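Local coordinates for protein beta-glucanase (Bacteroides thetaiotaomicron, PDB 6EUG) that probably hydrolyses O-glycosidic bonds as a beta-1,3-galactosidase of glycoside hydrolase family 43, this chain being the C-terminal part of a longer protein, and binds glucoimidazole, at residues Gly32-Asp37 with Asp347-Trp352; Gly48-His53 with Tyr323-Pro328; Asn287-Leu292 with Leu304-Val309; Lys315-Gln320 with Ile351-Gln356. All blocks are in the same frame, centred on the assembly; numbering follows the deposited sequence.

Interaction 1: residues Gly32-Asp37 with Asp347-Trp352; sequences GKVWRD and DSRYIW
Two hydrogen bonds pin Gly32 to the start of strand 349-357: its N donates to Tyr350 O (3.0 Å, nearly straight at 165°), while its O receives Arg349 NH1 (3.0 Å). The guanidinium is itself held from within its own segment, where NE bonds to Asp347 O and NH2 forms a salt bridge with Asp347 OD1 (3.1 Å). Held round its edge by Gly32 and Asp347, the flat group offers one face to Val34, whose CG2 sits over its centre, 3.6 Å from Arg349 CZ. A water joins Lys33 O to Tyr350 N. Farther along, Trp35 presents its six-membered edge to the face of the Trp352 indole in a T-shaped pair, planes at 90°, with CH2 3.7 Å from Trp352 CD2. Tyr350 CB covers one face of Trp35 in a CH-pi contact. The N-terminal loop thus lies across one end of the fifth propeller sheet: Trp352 also meets Trp59 of strand 56-62, Tyr350 OH bonds to Ile43 O, and strand 332-339 pairs with strand 349-357.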
loop_
_atom_site.group_PDB
_atom_site.type_symbol
_atom_site.label_atom_id
_atom_site.label_comp_id
_atom_site.label_asym_id
_atom_site.label_seq_id
_atom_site.Cartn_x
_atom_site.Cartn_y
_atom_site.Cartn_z
ATOM N N GLY A 32 18.353 -6.891 -4.176
ATOM C CA GLY A 32 18.317 -8.346 -3.972
ATOM C C GLY A 32 19.344 -8.949 -3.035
ATOM O O GLY A 32 19.244 -10.142 -2.712
ATOM N N LYS A 33 20.321 -8.153 -2.596
ATOM C CA LYS A 33 21.335 -8.621 -1.643
ATOM C C LYS A 33 20.839 -8.467 -0.208
ATOM O O LYS A 33 19.842 -7.812 0.046
ATOM C CB LYS A 33 22.648 -7.869 -1.806
ATOM C CG LYS A 33 23.217 -7.850 -3.211
ATOM C CD LYS A 33 23.623 -9.226 -3.648
ATOM C CE LYS A 33 24.359 -9.165 -4.974
ATOM N NZ LYS A 33 24.477 -10.534 -5.530
ATOM N N VAL A 34 21.548 -9.098 0.729
ATOM C CA VAL A 34 21.248 -8.929 2.165
ATOM C C VAL A 34 21.682 -7.547 2.635
ATOM O O VAL A 34 22.877 -7.217 2.544
ATOM C CB VAL A 34 21.948 -10.022 2.994
ATOM C CG1 VAL A 34 21.695 -9.821 4.484
ATOM C CG2 VAL A 34 21.514 -11.417 2.562
ATOM N N TRP A 35 20.749 -6.731 3.148
ATOM C CA TRP A 35 21.095 -5.415 3.695
ATOM C C TRP A 35 21.056 -5.467 5.219
ATOM O O TRP A 35 20.124 -6.050 5.790
ATOM C CB TRP A 35 20.134 -4.312 3.221
ATOM C CG TRP A 35 20.064 -4.092 1.716
ATOM C CD1 TRP A 35 20.813 -4.710 0.751
ATOM C CD2 TRP A 35 19.220 -3.160 1.030
ATOM N NE1 TRP A 35 20.454 -4.256 -0.488
ATOM C CE2 TRP A 35 19.491 -3.291 -0.351
ATOM C CE3 TRP A 35 18.240 -2.237 1.446
ATOM C CZ2 TRP A 35 18.808 -2.536 -1.329
ATOM C CZ3 TRP A 35 17.559 -1.483 0.469
ATOM C CH2 TRP A 35 17.864 -1.636 -0.897
ATOM N N ARG A 36 22.048 -4.837 5.857
ATOM C CA ARG A 36 22.188 -4.816 7.306
ATOM C C ARG A 36 22.209 -3.409 7.862
ATOM O O ARG A 36 22.654 -2.463 7.186
ATOM C CB ARG A 36 23.492 -5.526 7.682
ATOM C CG ARG A 36 23.364 -7.046 7.568
ATOM C CD ARG A 36 24.727 -7.705 7.556
ATOM N NE ARG A 36 24.621 -9.100 7.188
ATOM C CZ ARG A 36 24.212 -10.078 7.987
ATOM N NH1 ARG A 36 23.867 -9.848 9.259
ATOM N NH2 ARG A 36 24.151 -11.314 7.512
ATOM N N ASP A 37 21.776 -3.289 9.123
ATOM C CA ASP A 37 21.735 -2.015 9.787
ATOM C C ASP A 37 23.123 -1.662 10.370
ATOM O O ASP A 37 24.099 -2.383 10.181
ATOM C CB ASP A 37 20.565 -1.953 10.817
ATOM C CG ASP A 37 20.740 -2.906 12.014
ATOM O OD1 ASP A 37 21.877 -3.289 12.300
ATOM O OD2 ASP A 37 19.721 -3.265 12.679
ATOM N N ASP A 347 14.002 -13.472 5.389
ATOM C CA ASP A 347 15.064 -13.474 4.363
ATOM C C ASP A 347 14.616 -12.759 3.056
ATOM O O ASP A 347 15.403 -12.604 2.126
ATOM C CB ASP A 347 15.463 -14.930 4.055
ATOM C CG ASP A 347 16.782 -15.050 3.276
ATOM O OD1 ASP A 347 17.693 -14.228 3.476
ATOM O OD2 ASP A 347 16.918 -16.002 2.470
ATOM N N SER A 348 13.355 -12.332 2.977
ATOM C CA SER A 348 12.884 -11.522 1.817
ATOM C C SER A 348 13.775 -10.255 1.642
ATOM O O SER A 348 14.235 -9.640 2.620
ATOM C CB SER A 348 11.403 -11.137 1.935
ATOM O OG SER A 348 10.553 -12.231 2.211
ATOM N N ARG A 349 14.041 -9.918 0.384
ATOM C CA ARG A 349 15.013 -8.872 -0.012
ATOM C C ARG A 349 14.293 -7.616 -0.505
ATOM O O ARG A 349 13.047 -7.565 -0.569
ATOM C CB ARG A 349 15.992 -9.420 -1.077
ATOM C CG ARG A 349 16.539 -10.808 -0.745
ATOM C CD ARG A 349 17.425 -10.748 0.483
ATOM N NE ARG A 349 17.911 -12.074 0.910
ATOM C CZ ARG A 349 18.975 -12.708 0.408
ATOM N NH1 ARG A 349 19.703 -12.177 -0.576
ATOM N NH2 ARG A 349 19.324 -13.895 0.903
ATOM N N TYR A 350 15.066 -6.595 -0.834
ATOM C CA TYR A 350 14.528 -5.291 -1.261
ATOM C C TYR A 350 15.050 -4.941 -2.656
ATOM O O TYR A 350 16.254 -5.135 -2.944
ATOM C CB TYR A 350 14.890 -4.225 -0.207
ATOM C CG TYR A 350 14.526 -4.641 1.204
ATOM C CD1 TYR A 350 13.197 -4.734 1.612
ATOM C CD2 TYR A 350 15.513 -4.923 2.147
ATOM C CE1 TYR A 350 12.863 -5.129 2.901
ATOM C CE2 TYR A 350 15.195 -5.337 3.416
ATOM C CZ TYR A 350 13.882 -5.407 3.805
ATOM O OH TYR A 350 13.593 -5.818 5.050
ATOM N N ILE A 351 14.159 -4.443 -3.536
ATOM C CA ILE A 351 14.554 -3.916 -4.855
ATOM C C ILE A 351 14.262 -2.418 -4.880
ATOM O O ILE A 351 13.108 -2.024 -4.747
ATOM C CB ILE A 351 13.802 -4.584 -6.026
ATOM C CG1 ILE A 351 14.138 -6.072 -6.103
ATOM C CG2 ILE A 351 14.046 -3.859 -7.354
ATOM C CD1 ILE A 351 13.083 -6.876 -6.836
ATOM N N TRP A 352 15.318 -1.604 -5.002
ATOM C CA TRP A 352 15.196 -0.156 -5.111
ATOM C C TRP A 352 15.885 0.270 -6.414
ATOM O O TRP A 352 17.073 -0.066 -6.633
ATOM C CB TRP A 352 15.825 0.570 -3.913
ATOM C CG TRP A 352 15.157 0.459 -2.572
ATOM C CD1 TRP A 352 14.185 -0.430 -2.165
ATOM C CD2 TRP A 352 15.533 1.181 -1.394
ATOM N NE1 TRP A 352 13.890 -0.236 -0.833
ATOM C CE2 TRP A 352 14.693 0.741 -0.337
ATOM C CE3 TRP A 352 16.457 2.193 -1.137
ATOM C CZ2 TRP A 352 14.776 1.260 0.968
ATOM C CZ3 TRP A 352 16.529 2.722 0.174
ATOM C CH2 TRP A 352 15.697 2.245 1.201
HETATM O O HOH W 1 17.846 -6.353 -0.609
#

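Interaction 2: residues Gly48-His53 with Tyr323-Pro328; sequences GGILFH and YILPLP
Tyr323 lays one face of its ring over the backbone of Gly49 and Ile50. Gly49 CA is 4.0 Å from the ring centroid and 24° off its normal, a CH-pi contact, while Ile50 N lies above the same face, 3.7 Å from CE2. The ring reaches this place because CG stands anti to the backbone N of Tyr323 (chi1 -165°). Gly49, having no side chain, lets the aromatic face settle directly onto its CA. Nearer the start of that strand, Gly48 O approaches Tyr323 CB at 3.6 Å. Two residues along, the packing becomes aliphatic, as the Leu325 methyl CD1 touches Ile50 CG2 at 3.8 Å. The strand segments run nearly parallel, 16° between their directions and 6.9 Å between their axes, yet each is bonded into its own sheet. Here the first and last blades of the five-bladed propeller of family 43 meet through side chains packed between their innermost strands, each blade keeping its own strands. Strand 48-53 pairs with 56-62 and strand 320-327 with 332-339, whose Met336 touches both Ile50 and Tyr323.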
loop_
_atom_site.group_PDB
_atom_site.type_symbol
_atom_site.label_atom_id
_atom_site.label_comp_id
_atom_site.label_asym_id
_atom_site.label_seq_id
_atom_site.Cartn_x
_atom_site.Cartn_y
_atom_site.Cartn_z
ATOM N N GLY A 48 7.105 -1.896 2.913
ATOM C CA GLY A 48 7.345 -0.632 3.614
ATOM C C GLY A 48 7.083 0.640 2.825
ATOM O O GLY A 48 6.504 0.635 1.730
ATOM N N GLY A 49 7.444 1.737 3.454
ATOM C CA GLY A 49 7.460 3.073 2.842
ATOM C C GLY A 49 8.301 4.024 3.675
ATOM O O GLY A 49 8.687 3.668 4.793
ATOM N N ILE A 50 8.577 5.228 3.137
ATOM C CA ILE A 50 9.561 6.148 3.707
ATOM C C ILE A 50 8.981 7.569 3.786
ATOM O O ILE A 50 8.214 8.002 2.920
ATOM C CB ILE A 50 10.891 6.099 2.890
ATOM C CG1 ILE A 50 11.582 4.732 3.089
ATOM C CG2 ILE A 50 11.816 7.253 3.270
ATOM C CD1 ILE A 50 12.841 4.518 2.261
ATOM N N LEU A 51 9.322 8.284 4.852
ATOM C CA LEU A 51 9.179 9.751 4.863
ATOM C C LEU A 51 10.441 10.475 5.355
ATOM O O LEU A 51 11.312 9.859 5.965
ATOM C CB LEU A 51 7.997 10.155 5.706
ATOM C CG LEU A 51 8.052 9.860 7.210
ATOM C CD1 LEU A 51 8.926 10.837 7.985
ATOM C CD2 LEU A 51 6.650 9.919 7.798
ATOM N N PHE A 52 10.501 11.791 5.111
ATOM C CA PHE A 52 11.609 12.651 5.539
ATOM C C PHE A 52 11.105 13.681 6.548
ATOM O O PHE A 52 10.127 14.360 6.278
ATOM C CB PHE A 52 12.202 13.388 4.328
ATOM C CG PHE A 52 13.512 14.141 4.612
ATOM C CD1 PHE A 52 14.731 13.469 4.684
ATOM C CD2 PHE A 52 13.524 15.536 4.774
ATOM C CE1 PHE A 52 15.930 14.157 4.913
ATOM C CE2 PHE A 52 14.718 16.229 5.013
ATOM C CZ PHE A 52 15.909 15.559 5.068
ATOM N N HIS A 53 11.799 13.812 7.689
ATOM C CA HIS A 53 11.432 14.787 8.713
ATOM C C HIS A 53 12.629 15.261 9.527
ATOM O O HIS A 53 13.405 14.448 10.031
ATOM C CB HIS A 53 10.384 14.208 9.662
ATOM C CG HIS A 53 9.787 15.224 10.583
ATOM N ND1 HIS A 53 8.780 16.073 10.183
ATOM C CD2 HIS A 53 10.049 15.528 11.878
ATOM C CE1 HIS A 53 8.441 16.853 11.200
ATOM N NE2 HIS A 53 9.194 16.541 12.241
ATOM N N TYR A 323 6.333 1.027 -2.685
ATOM C CA TYR A 323 6.343 2.478 -2.446
ATOM C C TYR A 323 7.112 3.205 -3.548
ATOM O O TYR A 323 8.036 2.638 -4.149
ATOM C CB TYR A 323 7.019 2.788 -1.049
ATOM C CG TYR A 323 6.746 4.220 -0.559
ATOM C CD1 TYR A 323 5.488 4.572 -0.071
ATOM C CD2 TYR A 323 7.748 5.195 -0.566
ATOM C CE1 TYR A 323 5.197 5.880 0.319
ATOM C CE2 TYR A 323 7.477 6.500 -0.167
ATOM C CZ TYR A 323 6.204 6.835 0.293
ATOM O OH TYR A 323 5.922 8.124 0.686
ATOM N N ILE A 324 6.755 4.472 -3.773
ATOM C CA ILE A 324 7.534 5.352 -4.627
ATOM C C ILE A 324 7.974 6.567 -3.800
ATOM O O ILE A 324 7.134 7.361 -3.331
ATOM C CB ILE A 324 6.822 5.695 -5.965
ATOM C CG1 ILE A 324 6.793 4.401 -6.845
ATOM C CG2 ILE A 324 7.647 6.746 -6.737
ATOM C CD1 ILE A 324 5.778 4.383 -7.939
ATOM N N LEU A 325 9.301 6.675 -3.602
ATOM C CA LEU A 325 9.919 7.766 -2.799
ATOM C C LEU A 325 10.255 8.955 -3.690
ATOM O O LEU A 325 11.121 8.814 -4.577
ATOM C CB LEU A 325 11.227 7.286 -2.158
ATOM C CG LEU A 325 12.080 8.270 -1.343
ATOM C CD1 LEU A 325 11.319 8.848 -0.153
ATOM C CD2 LEU A 325 13.379 7.598 -0.940
ATOM N N PRO A 326 9.645 10.127 -3.430
ATOM C CA PRO A 326 10.117 11.337 -4.124
ATOM C C PRO A 326 11.339 11.959 -3.436
ATOM O O PRO A 326 11.429 11.913 -2.199
ATOM C CB PRO A 326 8.915 12.299 -4.025
ATOM C CG PRO A 326 7.811 11.543 -3.337
ATOM C CD PRO A 326 8.452 10.413 -2.599
ATOM N N LEU A 327 12.259 12.537 -4.223
ATOM C CA LEU A 327 13.325 13.401 -3.722
ATOM C C LEU A 327 13.092 14.784 -4.359
ATOM O O LEU A 327 13.645 15.069 -5.405
ATOM C CB LEU A 327 14.731 12.871 -4.096
ATOM C CG LEU A 327 15.173 11.496 -3.553
ATOM C CD1 LEU A 327 16.636 11.246 -3.922
ATOM C CD2 LEU A 327 15.019 11.419 -2.048
ATOM N N PRO A 328 12.228 15.618 -3.754
ATOM C CA PRO A 328 11.720 16.838 -4.443
ATOM C C PRO A 328 12.794 17.867 -4.750
ATOM O O PRO A 328 12.702 18.553 -5.765
ATOM C CB PRO A 328 10.641 17.360 -3.500
ATOM C CG PRO A 328 10.981 16.773 -2.166
ATOM C CD PRO A 328 11.610 15.445 -2.422
#

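Interaction 3: residues Asn287-Leu292 with Leu304-Val309; sequences NKARLL and LPNPCV
The flat carboxamide of Asn306 is packed on one face, and on the other side its OD1 takes a hydrogen bond. Against the packed face come Ala289 O and the Ala289 methyl, with CB 3.5 Å from Asn306 OD1. The Lys288 chain joins them there, its CG lying 3.4 Å from Asn306 ND2. From the opposite side the backbone N of Cys308 donates to OD1 (2.9 Å), reaching it 59° out of the carbonyl plane rather than along a lone pair. This last bond, from the backbone N two residues on, makes an Asx turn. Asn306 ND2 in turn bonds to Ala313 O, so both polar atoms of the group are engaged and its rotation is fixed. The next residue, Pro307, sets its CD between Ala289 CB and Leu291 CB, and it covers Leu291 N. Beyond it the two backbones join directly: Leu304 N donates to Leu291 O at 2.7 Å, almost straight at 169°. This is the single bond of an antiparallel hydrogen-bonded pair whose other donor, the buried Leu291 N, has no acceptor in the model. The leucines project from the same face of the sheet and touch through their CD2 methyls, 4.0 Å apart. What the contact illustrates is the exit from a propeller blade: the outermost strand 302-304 pairs with 290-294, then the chain turns at the Asn-Pro step and enters the fifth sheet at strand 308-309.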
loop_
_atom_site.group_PDB
_atom_site.type_symbol
_atom_site.label_atom_id
_atom_site.label_comp_id
_atom_site.label_asym_id
_atom_site.label_seq_id
_atom_site.Cartn_x
_atom_site.Cartn_y
_atom_site.Cartn_z
ATOM N N ASN A 287 4.555 -11.308 -10.673
ATOM C CA ASN A 287 3.759 -11.225 -11.903
ATOM C C ASN A 287 4.094 -9.908 -12.639
ATOM O O ASN A 287 4.986 -9.198 -12.215
ATOM C CB ASN A 287 2.264 -11.373 -11.542
ATOM C CG ASN A 287 1.765 -10.293 -10.553
ATOM O OD1 ASN A 287 1.909 -9.080 -10.823
ATOM N ND2 ASN A 287 1.167 -10.719 -9.417
ATOM N N LYS A 288 3.387 -9.604 -13.737
ATOM C CA LYS A 288 3.629 -8.447 -14.563
ATOM C C LYS A 288 3.053 -7.193 -13.913
ATOM O O LYS A 288 1.862 -7.162 -13.554
ATOM C CB LYS A 288 2.984 -8.687 -15.953
ATOM C CG LYS A 288 3.433 -7.735 -17.021
ATOM C CD LYS A 288 2.726 -7.986 -18.353
ATOM C CE LYS A 288 3.181 -9.273 -19.030
ATOM N NZ LYS A 288 2.656 -9.305 -20.426
ATOM N N ALA A 289 3.891 -6.180 -13.714
ATOM C CA ALA A 289 3.417 -4.882 -13.135
ATOM C C ALA A 289 2.504 -4.145 -14.110
ATOM O O ALA A 289 2.603 -4.345 -15.322
ATOM C CB ALA A 289 4.601 -3.980 -12.759
ATOM N N ARG A 290 1.588 -3.333 -13.563
ATOM C CA ARG A 290 0.717 -2.454 -14.337
ATOM C C ARG A 290 1.080 -0.991 -13.998
ATOM O O ARG A 290 1.495 -0.684 -12.837
ATOM C CB ARG A 290 -0.773 -2.695 -13.992
ATOM C CG ARG A 290 -1.260 -4.152 -14.170
ATOM C CD ARG A 290 -1.181 -5.021 -12.932
ATOM N NE ARG A 290 -1.705 -6.350 -13.232
ATOM C CZ ARG A 290 -2.952 -6.778 -13.045
ATOM N NH1 ARG A 290 -3.896 -6.007 -12.511
ATOM N NH2 ARG A 290 -3.247 -8.017 -13.409
ATOM N N LEU A 291 0.912 -0.113 -14.989
ATOM C CA LEU A 291 0.991 1.349 -14.809
ATOM C C LEU A 291 -0.389 1.978 -15.010
ATOM O O LEU A 291 -1.030 1.736 -16.033
ATOM C CB LEU A 291 1.989 1.974 -15.783
ATOM C CG LEU A 291 2.216 3.480 -15.704
ATOM C CD1 LEU A 291 2.776 3.837 -14.322
ATOM C CD2 LEU A 291 3.148 3.965 -16.803
ATOM N N LEU A 292 -0.831 2.777 -14.032
ATOM C CA LEU A 292 -2.121 3.459 -14.081
ATOM C C LEU A 292 -1.902 4.977 -14.002
ATOM O O LEU A 292 -0.975 5.423 -13.319
ATOM C CB LEU A 292 -3.041 2.987 -12.986
ATOM C CG LEU A 292 -3.030 1.463 -12.637
ATOM C CD1 LEU A 292 -3.871 1.185 -11.402
ATOM C CD2 LEU A 292 -3.544 0.620 -13.803
ATOM N N LEU A 304 -1.911 1.684 -18.625
ATOM C CA LEU A 304 -0.791 1.677 -19.588
ATOM C C LEU A 304 0.085 0.405 -19.498
ATOM O O LEU A 304 -0.072 -0.409 -18.557
ATOM C CB LEU A 304 0.062 2.948 -19.379
ATOM C CG LEU A 304 -0.393 4.300 -19.989
ATOM C CD1 LEU A 304 -1.818 4.704 -19.625
ATOM C CD2 LEU A 304 0.536 5.390 -19.495
ATOM N N PRO A 305 1.008 0.195 -20.496
ATOM C CA PRO A 305 1.842 -1.025 -20.427
ATOM C C PRO A 305 2.774 -1.089 -19.217
ATOM O O PRO A 305 3.076 -0.032 -18.627
ATOM C CB PRO A 305 2.656 -0.969 -21.715
ATOM C CG PRO A 305 1.783 -0.163 -22.667
ATOM C CD PRO A 305 1.206 0.912 -21.775
ATOM N N ASN A 306 3.215 -2.324 -18.898
ATOM C CA ASN A 306 4.163 -2.624 -17.796
ATOM C C ASN A 306 5.299 -1.605 -17.836
ATOM O O ASN A 306 5.946 -1.461 -18.861
ATOM C CB ASN A 306 4.710 -4.063 -17.957
ATOM C CG ASN A 306 5.728 -4.489 -16.880
ATOM O OD1 ASN A 306 6.051 -3.755 -15.938
ATOM N ND2 ASN A 306 6.225 -5.727 -17.021
ATOM N N PRO A 307 5.534 -0.883 -16.723
ATOM C CA PRO A 307 6.589 0.134 -16.730
ATOM C C PRO A 307 8.004 -0.458 -16.656
ATOM O O PRO A 307 8.969 0.255 -16.947
ATOM C CB PRO A 307 6.247 0.984 -15.493
ATOM C CG PRO A 307 5.629 -0.019 -14.556
ATOM C CD PRO A 307 4.762 -0.842 -15.461
ATOM N N CYS A 308 8.135 -1.725 -16.260
ATOM C CA CYS A 308 9.459 -2.389 -16.217
ATOM C C CYS A 308 9.923 -2.759 -17.615
ATOM O O CYS A 308 9.102 -3.200 -18.408
ATOM C CB CYS A 308 9.407 -3.648 -15.345
ATOM S SG CYS A 308 8.988 -3.306 -13.625
ATOM N N VAL A 309 11.221 -2.595 -17.900
ATOM C CA VAL A 309 11.824 -2.905 -19.224
ATOM C C VAL A 309 13.109 -3.744 -19.047
ATOM O O VAL A 309 13.814 -3.572 -18.072
ATOM C CB VAL A 309 12.173 -1.609 -20.023
ATOM C CG1 VAL A 309 10.933 -0.728 -20.245
ATOM C CG2 VAL A 309 13.270 -0.778 -19.348
#

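Interaction 4: residues Lys315-Gln320 with Ile351-Gln356; sequences KTFGGQ and IWLPVQ. With GIM (glucoimidazole), chain B.
Ile351, Phe317 and Leu353 carry this contact, and it is made by van der Waals packing, without a hydrogen bond between the segments. The CD1 methyl of Ile351 enters a bend of the backbone, 3.7 Å from Phe317 O and 3.8 Å from Gly319 CA. Gly319, with no side chain, leaves that methyl close against its backbone. The bend is tight: Thr316, Phe317 and Gly318 all have positive phi, a left-handed turn held by Gly318 N to Lys315 O and Gly319 N to Thr316 O. From it the Phe317 ring reaches Leu353, whose CD1 meets the ring obliquely, 3.9 Å from Phe317 CD2. Directly after the turn, Gln320 heads away from the apolar patch toward the ligand. With CG anti to the backbone N (chi1 -176°) and the chain extended beyond it, the amide NE2 donates to O2 of glucoimidazole (3.2 Å, 139°). Ser279 OG shares NE2, and Trp340 NE1 bonds to OE1, which would orient the amide; Glu110, Asp214 and Arg111 also bond to the ligand. The turn thus leads into the innermost strand 320-327 while packing on strand 349-357 of the same blade, with Ile365 of strand 363-366 touching both Phe317 and Leu353.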
loop_
_atom_site.group_PDB
_atom_site.type_symbol
_atom_site.label_atom_id
_atom_site.label_comp_id
_atom_site.label_asym_id
_atom_site.label_seq_id
_atom_site.Cartn_x
_atom_site.Cartn_y
_atom_site.Cartn_z
ATOM N N LYS A 315 8.243 -10.318 -14.899
ATOM C CA LYS A 315 7.981 -10.726 -13.531
ATOM C C LYS A 315 8.378 -9.627 -12.543
ATOM O O LYS A 315 8.648 -9.911 -11.372
ATOM C CB LYS A 315 8.702 -12.072 -13.244
ATOM C CG LYS A 315 8.060 -13.326 -13.887
ATOM C CD LYS A 315 8.653 -13.688 -15.236
ATOM N N THR A 316 8.403 -8.366 -13.001
ATOM C CA THR A 316 8.776 -7.223 -12.166
ATOM C C THR A 316 10.141 -7.480 -11.442
ATOM O O THR A 316 10.329 -7.203 -10.247
ATOM C CB THR A 316 7.619 -6.857 -11.185
ATOM O OG1 THR A 316 6.364 -6.885 -11.867
ATOM C CG2 THR A 316 7.791 -5.463 -10.562
ATOM N N PHE A 317 11.094 -8.058 -12.188
ATOM C CA PHE A 317 12.443 -8.347 -11.666
ATOM C C PHE A 317 12.454 -9.305 -10.445
ATOM O O PHE A 317 13.393 -9.299 -9.645
ATOM C CB PHE A 317 13.187 -7.033 -11.366
ATOM C CG PHE A 317 13.150 -6.020 -12.509
ATOM C CD1 PHE A 317 13.601 -6.358 -13.798
ATOM C CD2 PHE A 317 12.713 -4.725 -12.293
ATOM C CE1 PHE A 317 13.597 -5.429 -14.820
ATOM C CE2 PHE A 317 12.692 -3.790 -13.330
ATOM C CZ PHE A 317 13.140 -4.142 -14.589
ATOM N N GLY A 318 11.409 -10.124 -10.328
ATOM C CA GLY A 318 11.201 -11.068 -9.209
ATOM C C GLY A 318 10.579 -10.405 -7.971
ATOM O O GLY A 318 10.539 -11.007 -6.916
ATOM N N GLY A 319 10.119 -9.157 -8.127
ATOM C CA GLY A 319 9.561 -8.365 -7.023
ATOM C C GLY A 319 8.059 -8.045 -7.101
ATOM O O GLY A 319 7.348 -8.443 -8.058
ATOM N N GLN A 320 7.609 -7.297 -6.084
ATOM C CA GLN A 320 6.257 -6.746 -6.006
ATOM C C GLN A 320 6.339 -5.339 -5.410
ATOM O O GLN A 320 6.943 -5.141 -4.334
ATOM C CB GLN A 320 5.351 -7.644 -5.149
ATOM C CG GLN A 320 3.874 -7.223 -5.061
ATOM C CD GLN A 320 3.035 -8.085 -4.124
ATOM O OE1 GLN A 320 3.542 -8.580 -3.083
ATOM N NE2 GLN A 320 1.711 -8.192 -4.416
ATOM N N ILE A 351 14.159 -4.443 -3.536
ATOM C CA ILE A 351 14.554 -3.916 -4.855
ATOM C C ILE A 351 14.262 -2.418 -4.880
ATOM O O ILE A 351 13.108 -2.024 -4.747
ATOM C CB ILE A 351 13.802 -4.584 -6.026
ATOM C CG1 ILE A 351 14.138 -6.072 -6.103
ATOM C CG2 ILE A 351 14.046 -3.859 -7.354
ATOM C CD1 ILE A 351 13.083 -6.876 -6.836
ATOM N N TRP A 352 15.318 -1.604 -5.002
ATOM C CA TRP A 352 15.196 -0.156 -5.111
ATOM C C TRP A 352 15.885 0.270 -6.414
ATOM O O TRP A 352 17.073 -0.066 -6.633
ATOM C CB TRP A 352 15.825 0.570 -3.913
ATOM C CG TRP A 352 15.157 0.459 -2.572
ATOM C CD1 TRP A 352 14.185 -0.430 -2.165
ATOM C CD2 TRP A 352 15.533 1.181 -1.394
ATOM N NE1 TRP A 352 13.890 -0.236 -0.833
ATOM C CE2 TRP A 352 14.693 0.741 -0.337
ATOM C CE3 TRP A 352 16.457 2.193 -1.137
ATOM C CZ2 TRP A 352 14.776 1.260 0.968
ATOM C CZ3 TRP A 352 16.529 2.722 0.174
ATOM C CH2 TRP A 352 15.697 2.245 1.201
ATOM N N LEU A 353 15.147 0.980 -7.281
ATOM C CA LEU A 353 15.634 1.374 -8.624
ATOM C C LEU A 353 15.126 2.797 -8.958
ATOM O O LEU A 353 13.981 3.151 -8.602
ATOM C CB LEU A 353 15.153 0.390 -9.715
ATOM C CG LEU A 353 15.630 -1.079 -9.562
ATOM C CD1 LEU A 353 14.824 -2.005 -10.448
ATOM C CD2 LEU A 353 17.114 -1.187 -9.862
ATOM N N PRO A 354 15.943 3.623 -9.617
ATOM C CA PRO A 354 15.443 4.939 -10.091
ATOM C C PRO A 354 14.282 4.796 -11.093
ATOM O O PRO A 354 14.271 3.865 -11.920
ATOM C CB PRO A 354 16.680 5.551 -10.814
ATOM C CG PRO A 354 17.828 4.781 -10.311
ATOM C CD PRO A 354 17.339 3.392 -10.065
ATOM N N VAL A 355 13.319 5.702 -10.996
ATOM C CA VAL A 355 12.337 5.888 -12.059
ATOM C C VAL A 355 12.910 6.830 -13.136
ATOM O O VAL A 355 13.326 7.960 -12.848
ATOM C CB VAL A 355 11.009 6.466 -11.501
ATOM C CG1 VAL A 355 9.949 6.537 -12.597
ATOM C CG2 VAL A 355 10.494 5.608 -10.345
ATOM N N GLN A 356 12.895 6.347 -14.378
ATOM C CA GLN A 356 13.298 7.111 -15.544
ATOM C C GLN A 356 12.046 7.546 -16.313
ATOM O O GLN A 356 10.950 7.044 -16.049
ATOM C CB GLN A 356 14.273 6.269 -16.390
ATOM C CG GLN A 356 15.592 6.002 -15.635
ATOM C CD GLN A 356 16.593 5.151 -16.390
ATOM O OE1 GLN A 356 16.956 5.456 -17.521
ATOM N NE2 GLN A 356 17.068 4.075 -15.749
HETATM C C1 GIM B . -0.527 -10.586 -1.035
HETATM C C2 GIM B . -0.223 -9.225 -0.539
HETATM N N10 GIM B . -0.283 -11.738 -0.387
HETATM C C3 GIM B . 0.757 -9.313 0.645
HETATM C C4 GIM B . 0.296 -10.447 1.607
HETATM C C5 GIM B . 0.420 -11.818 0.924
HETATM C C6 GIM B . -0.113 -12.966 1.778
HETATM C C7 GIM B . -1.282 -12.210 -2.308
HETATM C C8 GIM B . -0.729 -12.758 -1.169
HETATM N N1 GIM B . -1.146 -10.868 -2.209
HETATM O O3 GIM B . 0.785 -8.075 1.372
HETATM O O2 GIM B . 0.155 -8.397 -1.671
HETATM O O4 GIM B . -1.053 -10.270 2.110
HETATM O O6 GIM B . -1.529 -12.878 1.907
#

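How the interactions relate
From the N terminus, the loop 32-37 waits more than 300 residues for its partner, so interaction 1 closes the longest loop and ties the chain's beginning to the fifth blade. Interaction 2 is nested inside it, joining the innermost strands of the first and last blades. Interaction 3, nested within both, closes a short loop where the fourth blade hands over to the fifth. Interaction 4 follows it in series, crosses interaction 2, and ends on the stretch used by interaction 1, sharing Ile351 and Trp352. Neighbours meet directly: Ile50 CD1 packs on Trp352 CH2 at 3.8 Å, and Thr316 OG1 bonds to Asn287 O.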